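Local coordinates for protein abietadiene synthase, chloroplastic (Abies grandis, PDB 3S9V) that belongs to the largely helical terpene synthase family and carries the metal-binding domain of that family, at residues Leu100-Ile113 with Ser145-Leu159. Numbering follows the deposited sequence.
Sequences LAYDRILATLACII and SHRPSGFEIVFPAML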
ATOM      1  N   LEU A 100      17.673 -21.712   6.800  1.00 22.95           N
ATOM      2  CA  LEU A 100      18.529 -20.560   7.051  1.00 20.23           C
ATOM      3  C   LEU A 100      19.576 -21.107   8.011  1.00 20.08           C
ATOM      4  O   LEU A 100      19.246 -21.573   9.103  1.00 21.59           O
ATOM      5  CB  LEU A 100      17.759 -19.409   7.703  1.00 17.36           C
ATOM      6  CG  LEU A 100      18.611 -18.140   7.890  1.00 23.78           C
ATOM      7  CD1 LEU A 100      18.984 -17.535   6.524  1.00 20.38           C
ATOM      8  CD2 LEU A 100      17.847 -17.127   8.723  1.00 19.15           C
ATOM      9  N   ALA A 101      20.833 -21.082   7.598  1.00 20.43           N
ATOM     10  CA  ALA A 101      21.898 -21.611   8.433  1.00 21.74           C
ATOM     11  C   ALA A 101      21.857 -21.060   9.858  1.00 21.53           C
ATOM     12  O   ALA A 101      21.806 -21.833  10.822  1.00 20.81           O
ATOM     13  CB  ALA A 101      23.264 -21.329   7.787  1.00 22.42           C
ATOM     14  N   TYR A 102      21.869 -19.736   9.998  1.00 19.16           N
ATOM     15  CA  TYR A 102      21.845 -19.123  11.331  1.00 21.26           C
ATOM     16  C   TYR A 102      20.719 -19.678  12.198  1.00 22.22           C
ATOM     17  O   TYR A 102      20.935 -20.051  13.346  1.00 23.18           O
ATOM     18  CB  TYR A 102      21.693 -17.607  11.219  1.00 20.98           C
ATOM     19  CG  TYR A 102      22.897 -16.912  10.634  1.00 14.47           C
ATOM     20  CD1 TYR A 102      22.771 -16.097   9.514  1.00 20.38           C
ATOM     21  CD2 TYR A 102      24.160 -17.060  11.207  1.00 20.91           C
ATOM     22  CE1 TYR A 102      23.871 -15.441   8.971  1.00 24.81           C
ATOM     23  CE2 TYR A 102      25.272 -16.407  10.674  1.00 28.47           C
ATOM     24  CZ  TYR A 102      25.117 -15.597   9.553  1.00 30.86           C
ATOM     25  OH  TYR A 102      26.195 -14.942   9.007  1.00 39.18           O
ATOM     26  N   ASP A 103      19.519 -19.721  11.632  1.00 22.28           N
ATOM     27  CA  ASP A 103      18.330 -20.232  12.307  1.00 19.74           C
ATOM     28  C   ASP A 103      18.577 -21.647  12.851  1.00 21.59           C
ATOM     29  O   ASP A 103      18.369 -21.909  14.035  1.00 25.22           O
ATOM     30  CB  ASP A 103      17.160 -20.226  11.306  1.00 18.17           C
ATOM     31  CG  ASP A 103      15.842 -20.753  11.890  1.00 25.73           C
ATOM     32  OD1 ASP A 103      15.268 -20.111  12.797  1.00 25.02           O
ATOM     33  OD2 ASP A 103      15.367 -21.811  11.416  1.00 22.61           O
ATOM     34  N   ARG A 104      19.032 -22.555  11.990  1.00 19.70           N
ATOM     35  CA  ARG A 104      19.276 -23.935  12.400  1.00 17.23           C
ATOM     36  C   ARG A 104      20.331 -24.111  13.490  1.00 18.48           C
ATOM     37  O   ARG A 104      20.098 -24.841  14.451  1.00 20.15           O
ATOM     38  CB  ARG A 104      19.646 -24.795  11.186  1.00 21.83           C
ATOM     39  CG  ARG A 104      18.552 -24.878  10.123  1.00 24.11           C
ATOM     40  CD  ARG A 104      17.228 -25.367  10.715  1.00 17.58           C
ATOM     41  NE  ARG A 104      16.178 -25.402   9.704  1.00 22.96           N
ATOM     42  CZ  ARG A 104      16.144 -26.264   8.690  1.00 28.76           C
ATOM     43  NH1 ARG A 104      17.101 -27.175   8.552  1.00 27.15           N
ATOM     44  NH2 ARG A 104      15.163 -26.208   7.802  1.00 24.23           N
ATOM     45  N   ILE A 105      21.486 -23.460  13.362  1.00 17.79           N
ATOM     46  CA  ILE A 105      22.511 -23.610  14.394  1.00 18.88           C
ATOM     47  C   ILE A 105      22.101 -22.950  15.702  1.00 19.57           C
ATOM     48  O   ILE A 105      22.517 -23.388  16.773  1.00 23.82           O
ATOM     49  CB  ILE A 105      23.881 -23.027  13.965  1.00 26.47           C
ATOM     50  CG1 ILE A 105      23.745 -21.548  13.614  1.00 20.02           C
ATOM     51  CG2 ILE A 105      24.432 -23.813  12.796  1.00 32.16           C
ATOM     52  CD1 ILE A 105      25.065 -20.879  13.321  1.00 25.16           C
ATOM     53  N   LEU A 106      21.289 -21.897  15.618  1.00 18.59           N
ATOM     54  CA  LEU A 106      20.809 -21.201  16.812  1.00 17.83           C
ATOM     55  C   LEU A 106      19.865 -22.124  17.570  1.00 16.80           C
ATOM     56  O   LEU A 106      20.025 -22.354  18.767  1.00 14.70           O
ATOM     57  CB  LEU A 106      20.052 -19.926  16.427  1.00 17.03           C
ATOM     58  CG  LEU A 106      19.401 -19.165  17.586  1.00 19.25           C
ATOM     59  CD1 LEU A 106      20.487 -18.448  18.366  1.00 17.07           C
ATOM     60  CD2 LEU A 106      18.381 -18.155  17.061  1.00 17.11           C
ATOM     61  N   ALA A 107      18.882 -22.658  16.857  1.00 17.52           N
ATOM     62  CA  ALA A 107      17.906 -23.555  17.463  1.00 22.87           C
ATOM     63  C   ALA A 107      18.527 -24.861  17.959  1.00 22.97           C
ATOM     64  O   ALA A 107      18.171 -25.347  19.032  1.00 28.54           O
ATOM     65  CB  ALA A 107      16.781 -23.861  16.465  1.00 14.59           C
ATOM     66  N   THR A 108      19.446 -25.431  17.183  1.00 19.94           N
ATOM     67  CA  THR A 108      20.070 -26.694  17.570  1.00 20.38           C
ATOM     68  C   THR A 108      20.879 -26.524  18.849  1.00 18.32           C
ATOM     69  O   THR A 108      20.763 -27.315  19.782  1.00 18.43           O
ATOM     70  CB  THR A 108      20.993 -27.250  16.451  1.00 19.54           C
ATOM     71  OG1 THR A 108      20.260 -27.358  15.222  1.00 23.15           O
ATOM     72  CG2 THR A 108      21.503 -28.632  16.832  1.00 20.23           C
ATOM     73  N   LEU A 109      21.700 -25.485  18.899  1.00 19.81           N
ATOM     74  CA  LEU A 109      22.502 -25.247  20.088  1.00 20.20           C
ATOM     75  C   LEU A 109      21.566 -25.100  21.289  1.00 20.10           C
ATOM     76  O   LEU A 109      21.758 -25.748  22.315  1.00 19.63           O
ATOM     77  CB  LEU A 109      23.346 -23.982  19.908  1.00 19.30           C
ATOM     78  CG  LEU A 109      24.255 -23.606  21.075  1.00 26.16           C
ATOM     79  CD1 LEU A 109      25.132 -24.791  21.448  1.00 29.47           C
ATOM     80  CD2 LEU A 109      25.104 -22.410  20.693  1.00 28.20           C
ATOM     81  N   ALA A 110      20.544 -24.255  21.149  1.00 17.65           N
ATOM     82  CA  ALA A 110      19.584 -24.038  22.224  1.00 15.66           C
ATOM     83  C   ALA A 110      18.908 -25.335  22.688  1.00 17.60           C
ATOM     84  O   ALA A 110      18.746 -25.555  23.884  1.00 17.83           O
ATOM     85  CB  ALA A 110      18.536 -23.040  21.787  1.00 12.40           C
ATOM     86  N   CYS A 111      18.506 -26.192  21.756  1.00 14.25           N
ATOM     87  CA  CYS A 111      17.854 -27.445  22.140  1.00 19.25           C
ATOM     88  C   CYS A 111      18.808 -28.453  22.790  1.00 20.84           C
ATOM     89  O   CYS A 111      18.434 -29.163  23.720  1.00 22.69           O
ATOM     90  CB  CYS A 111      17.165 -28.081  20.924  1.00 11.32           C
ATOM     91  SG  CYS A 111      15.752 -27.132  20.340  1.00 20.19           S
ATOM     92  N   ILE A 112      20.038 -28.510  22.295  1.00 22.48           N
ATOM     93  CA  ILE A 112      21.040 -29.424  22.833  1.00 23.79           C
ATOM     94  C   ILE A 112      21.349 -29.070  24.282  1.00 21.82           C
ATOM     95  O   ILE A 112      21.499 -29.947  25.134  1.00 19.10           O
ATOM     96  CB  ILE A 112      22.333 -29.361  22.000  1.00 23.50           C
ATOM     97  CG1 ILE A 112      22.130 -30.115  20.687  1.00 26.78           C
ATOM     98  CG2 ILE A 112      23.500 -29.917  22.788  1.00 32.66           C
ATOM     99  CD1 ILE A 112      23.275 -29.940  19.721  1.00 29.83           C
ATOM    100  N   ILE A 113      21.437 -27.778  24.565  1.00 20.57           N
ATOM    101  CA  ILE A 113      21.724 -27.340  25.924  1.00 21.27           C
ATOM    102  C   ILE A 113      20.578 -27.716  26.868  1.00 23.96           C
ATOM    103  O   ILE A 113      20.814 -28.211  27.967  1.00 25.86           O
ATOM    104  CB  ILE A 113      21.986 -25.816  25.948  1.00 19.67           C
ATOM    105  CG1 ILE A 113      23.318 -25.531  25.244  1.00 19.17           C
ATOM    106  CG2 ILE A 113      21.984 -25.285  27.377  1.00 14.89           C
ATOM    107  CD1 ILE A 113      23.652 -24.056  25.108  1.00 17.16           C
ATOM    108  N   SER A 145      23.700 -14.318   3.599  1.00 43.75           N
ATOM    109  CA  SER A 145      22.364 -14.482   4.162  1.00 39.35           C
ATOM    110  C   SER A 145      22.198 -13.455   5.282  1.00 36.13           C
ATOM    111  O   SER A 145      23.186 -12.932   5.805  1.00 33.90           O
ATOM    112  CB  SER A 145      22.179 -15.897   4.720  1.00 41.68           C
ATOM    113  OG  SER A 145      22.950 -16.100   5.893  1.00 39.30           O
ATOM    114  N   HIS A 146      20.953 -13.171   5.647  1.00 32.25           N
ATOM    115  CA  HIS A 146      20.667 -12.196   6.692  1.00 33.55           C
ATOM    116  C   HIS A 146      20.737 -12.773   8.104  1.00 30.50           C
ATOM    117  O   HIS A 146      20.204 -13.848   8.380  1.00 27.40           O
ATOM    118  CB  HIS A 146      19.295 -11.575   6.446  1.00 39.02           C
ATOM    119  CG  HIS A 146      19.148 -10.984   5.081  1.00 50.65           C
ATOM    120  ND1 HIS A 146      20.015 -10.031   4.587  1.00 59.27           N
ATOM    121  CD2 HIS A 146      18.251 -11.222   4.096  1.00 51.74           C
ATOM    122  CE1 HIS A 146      19.659  -9.710   3.357  1.00 55.95           C
ATOM    123  NE2 HIS A 146      18.591 -10.418   3.035  1.00 59.61           N
ATOM    124  N   ARG A 147      21.409 -12.045   8.989  1.00 31.43           N
ATOM    125  CA  ARG A 147      21.568 -12.451  10.383  1.00 30.39           C
ATOM    126  C   ARG A 147      20.265 -12.243  11.149  1.00 27.02           C
ATOM    127  O   ARG A 147      19.681 -11.164  11.089  1.00 28.56           O
ATOM    128  CB  ARG A 147      22.673 -11.621  11.047  1.00 35.82           C
ATOM    129  CG  ARG A 147      23.985 -12.356  11.296  1.00 48.51           C
ATOM    130  CD  ARG A 147      25.007 -11.432  11.957  1.00 54.44           C
ATOM    131  NE  ARG A 147      26.178 -12.158  12.449  1.00 65.25           N
ATOM    132  CZ  ARG A 147      27.062 -12.785  11.676  1.00 66.76           C
ATOM    133  NH1 ARG A 147      26.918 -12.782  10.357  1.00 64.61           N
ATOM    134  NH2 ARG A 147      28.090 -13.423  12.225  1.00 61.06           N
ATOM    135  N   PRO A 148      19.797 -13.269  11.882  1.00 25.10           N
ATOM    136  CA  PRO A 148      18.553 -13.176  12.661  1.00 22.94           C
ATOM    137  C   PRO A 148      18.697 -12.108  13.737  1.00 19.41           C
ATOM    138  O   PRO A 148      19.807 -11.823  14.174  1.00 17.14           O
ATOM    139  CB  PRO A 148      18.412 -14.572  13.269  1.00 27.52           C
ATOM    140  CG  PRO A 148      19.125 -15.445  12.294  1.00 23.54           C
ATOM    141  CD  PRO A 148      20.356 -14.627  11.962  1.00 24.80           C
ATOM    142  N   SER A 149      17.575 -11.536  14.169  1.00 19.09           N
ATOM    143  CA  SER A 149      17.570 -10.486  15.188  1.00 20.66           C
ATOM    144  C   SER A 149      18.262 -10.894  16.489  1.00 20.88           C
ATOM    145  O   SER A 149      17.837 -11.834  17.161  1.00 25.16           O
ATOM    146  CB  SER A 149      16.131 -10.068  15.518  1.00 24.08           C
ATOM    147  OG  SER A 149      15.421  -9.679  14.356  1.00 31.32           O
ATOM    148  N   GLY A 150      19.323 -10.179  16.838  1.00 19.45           N
ATOM    149  CA  GLY A 150      20.039 -10.461  18.067  1.00 19.08           C
ATOM    150  C   GLY A 150      20.951 -11.668  18.025  1.00 22.21           C
ATOM    151  O   GLY A 150      21.436 -12.104  19.078  1.00 20.89           O
ATOM    152  N   PHE A 151      21.208 -12.202  16.828  1.00 20.71           N
ATOM    153  CA  PHE A 151      22.060 -13.383  16.696  1.00 16.26           C
ATOM    154  C   PHE A 151      23.401 -13.264  17.399  1.00 19.09           C
ATOM    155  O   PHE A 151      23.770 -14.126  18.196  1.00 17.23           O
ATOM    156  CB  PHE A 151      22.336 -13.716  15.231  1.00 18.11           C
ATOM    157  CG  PHE A 151      23.071 -15.024  15.043  1.00 11.19           C
ATOM    158  CD1 PHE A 151      22.383 -16.234  15.072  1.00 14.76           C
ATOM    159  CD2 PHE A 151      24.449 -15.042  14.867  1.00 15.40           C
ATOM    160  CE1 PHE A 151      23.054 -17.447  14.924  1.00 11.92           C
ATOM    161  CE2 PHE A 151      25.134 -16.250  14.722  1.00 25.03           C
ATOM    162  CZ  PHE A 151      24.431 -17.456  14.749  1.00 20.09           C
ATOM    163  N   GLU A 152      24.127 -12.195  17.089  1.00 23.40           N
ATOM    164  CA  GLU A 152      25.447 -11.960  17.659  1.00 27.75           C
ATOM    165  C   GLU A 152      25.459 -11.733  19.170  1.00 26.54           C
ATOM    166  O   GLU A 152      26.512 -11.701  19.799  1.00 26.35           O
ATOM    167  CB  GLU A 152      26.117 -10.798  16.917  1.00 35.49           C
ATOM    168  CG  GLU A 152      26.410 -11.150  15.448  1.00 55.88           C
ATOM    169  CD  GLU A 152      27.144 -10.056  14.682  1.00 68.63           C
ATOM    170  OE1 GLU A 152      26.567  -8.961  14.490  1.00 73.16           O
ATOM    171  OE2 GLU A 152      28.301 -10.299  14.268  1.00 66.70           O
ATOM    172  N   ILE A 153      24.285 -11.591  19.761  1.00 25.66           N
ATOM    173  CA  ILE A 153      24.211 -11.408  21.200  1.00 26.76           C
ATOM    174  C   ILE A 153      23.866 -12.745  21.840  1.00 24.58           C
ATOM    175  O   ILE A 153      24.521 -13.207  22.767  1.00 25.83           O
ATOM    176  CB  ILE A 153      23.125 -10.386  21.569  1.00 24.89           C
ATOM    177  CG1 ILE A 153      23.668  -8.968  21.384  1.00 30.60           C
ATOM    178  CG2 ILE A 153      22.651 -10.617  22.999  1.00 24.19           C
ATOM    179  CD1 ILE A 153      22.650  -7.876  21.703  1.00 32.64           C
ATOM    180  N   VAL A 154      22.833 -13.365  21.299  1.00 23.85           N
ATOM    181  CA  VAL A 154      22.316 -14.627  21.790  1.00 22.32           C
ATOM    182  C   VAL A 154      23.098 -15.906  21.448  1.00 22.21           C
ATOM    183  O   VAL A 154      23.203 -16.815  22.274  1.00 19.60           O
ATOM    184  CB  VAL A 154      20.844 -14.757  21.328  1.00 22.34           C
ATOM    185  CG1 VAL A 154      20.393 -16.180  21.401  1.00 29.02           C
ATOM    186  CG2 VAL A 154      19.952 -13.846  22.202  1.00 11.69           C
ATOM    187  N   PHE A 155      23.660 -15.987  20.249  1.00 22.49           N
ATOM    188  CA  PHE A 155      24.385 -17.193  19.873  1.00 20.75           C
ATOM    189  C   PHE A 155      25.695 -17.423  20.650  1.00 20.76           C
ATOM    190  O   PHE A 155      25.959 -18.533  21.111  1.00 21.62           O
ATOM    191  CB  PHE A 155      24.655 -17.195  18.362  1.00 21.33           C
ATOM    192  CG  PHE A 155      25.276 -18.470  17.856  1.00 15.68           C
ATOM    193  CD1 PHE A 155      24.568 -19.663  17.887  1.00 17.95           C
ATOM    194  CD2 PHE A 155      26.561 -18.470  17.333  1.00 23.01           C
ATOM    195  CE1 PHE A 155      25.129 -20.844  17.405  1.00 22.63           C
ATOM    196  CE2 PHE A 155      27.135 -19.645  16.846  1.00 28.25           C
ATOM    197  CZ  PHE A 155      26.415 -20.835  16.882  1.00 25.43           C
ATOM    198  N   PRO A 156      26.532 -16.382  20.805  1.00 22.40           N
ATOM    199  CA  PRO A 156      27.775 -16.621  21.548  1.00 22.62           C
ATOM    200  C   PRO A 156      27.531 -16.874  23.035  1.00 23.68           C
ATOM    201  O   PRO A 156      28.277 -17.616  23.682  1.00 24.91           O
ATOM    202  CB  PRO A 156      28.583 -15.355  21.295  1.00 15.72           C
ATOM    203  CG  PRO A 156      28.076 -14.888  19.959  1.00 20.26           C
ATOM    204  CD  PRO A 156      26.590 -15.097  20.089  1.00 20.64           C
ATOM    205  N   ALA A 157      26.479 -16.268  23.570  1.00 23.32           N
ATOM    206  CA  ALA A 157      26.144 -16.451  24.972  1.00 21.43           C
ATOM    207  C   ALA A 157      25.909 -17.930  25.263  1.00 24.23           C
ATOM    208  O   ALA A 157      26.309 -18.426  26.311  1.00 29.20           O
ATOM    209  CB  ALA A 157      24.909 -15.643  25.329  1.00 22.99           C
ATOM    210  N   MET A 158      25.261 -18.633  24.338  1.00 22.89           N
ATOM    211  CA  MET A 158      25.004 -20.059  24.522  1.00 21.29           C
ATOM    212  C   MET A 158      26.272 -20.864  24.238  1.00 25.85           C
ATOM    213  O   MET A 158      26.467 -21.936  24.815  1.00 26.48           O
ATOM    214  CB  MET A 158      23.865 -20.541  23.612  1.00 19.76           C
ATOM    215  CG  MET A 158      22.470 -20.035  23.998  1.00 18.34           C
ATOM    216  SD  MET A 158      21.128 -20.925  23.138  1.00 14.30           S
ATOM    217  CE  MET A 158      21.520 -20.510  21.431  1.00 11.00           C
ATOM    218  N   LEU A 159      27.130 -20.357  23.348  1.00 22.82           N
ATOM    219  CA  LEU A 159      28.388 -21.047  23.050  1.00 23.14           C
ATOM    220  C   LEU A 159      29.169 -21.186  24.352  1.00 24.05           C
ATOM    221  O   LEU A 159      29.751 -22.238  24.630  1.00 23.69           O
ATOM    222  CB  LEU A 159      29.239 -20.262  22.039  1.00 22.22           C
ATOM    223  CG  LEU A 159      28.939 -20.461  20.548  1.00 25.35           C
ATOM    224  CD1 LEU A 159      29.875 -19.602  19.704  1.00 21.01           C
ATOM    225  CD2 LEU A 159      29.101 -21.927  20.192  1.00 18.42           C
TER
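Tyr102, with CG anti to its carbonyl carbon (chi1 -68°), and Phe151, with CG anti to the backbone N (chi1 -173°), are swung by these torsions into a T-shaped pair. The edge of the tyrosine meets the face of the phenylalanine, with ring centroids 4.8 Å apart and planes at 58°. Three further groups gather around the tyrosine. Pro148 CD presses against Tyr102 CB at 3.3 Å, and Arg147 CG lies over a ring face in a CH-pi contact, 4.1 Å from the ring centroid. Ser145 OG sits obliquely by the ring, while Glu142 O satisfies its hydroxyl. Arg147 and Glu152 form a salt bridge by charge alone, OE2 lying well out of the guanidinium plane, and Lys182 is a second partner of Glu152.

Beyond the aromatic pair, segments 101-113 and 151-159, their axes approaching to 10.1 Å at an acute angle, illustrate knobs-into-holes packing, consistent with the mostly helical gamma domain of plant diterpene synthases, an alpha-barrel. Leu106 enters the hole formed by Phe151, Val154, Phe155 and Met158, its CD1 3.8 Å from Val154 CG1. In return Met158, bent at its last torsion, lodges among Leu106, Leu109, Ala110 and Ile113, with SD 3.6 Å from Ala110 CB. Leu109 CD2 reaches Phe155 CE1 at 3.6 Å. Tyr57 of helix 56-62 touches both knobs, whereas helix 174-187 packs against Phe151 and Phe155 through Ile179 and Leu176.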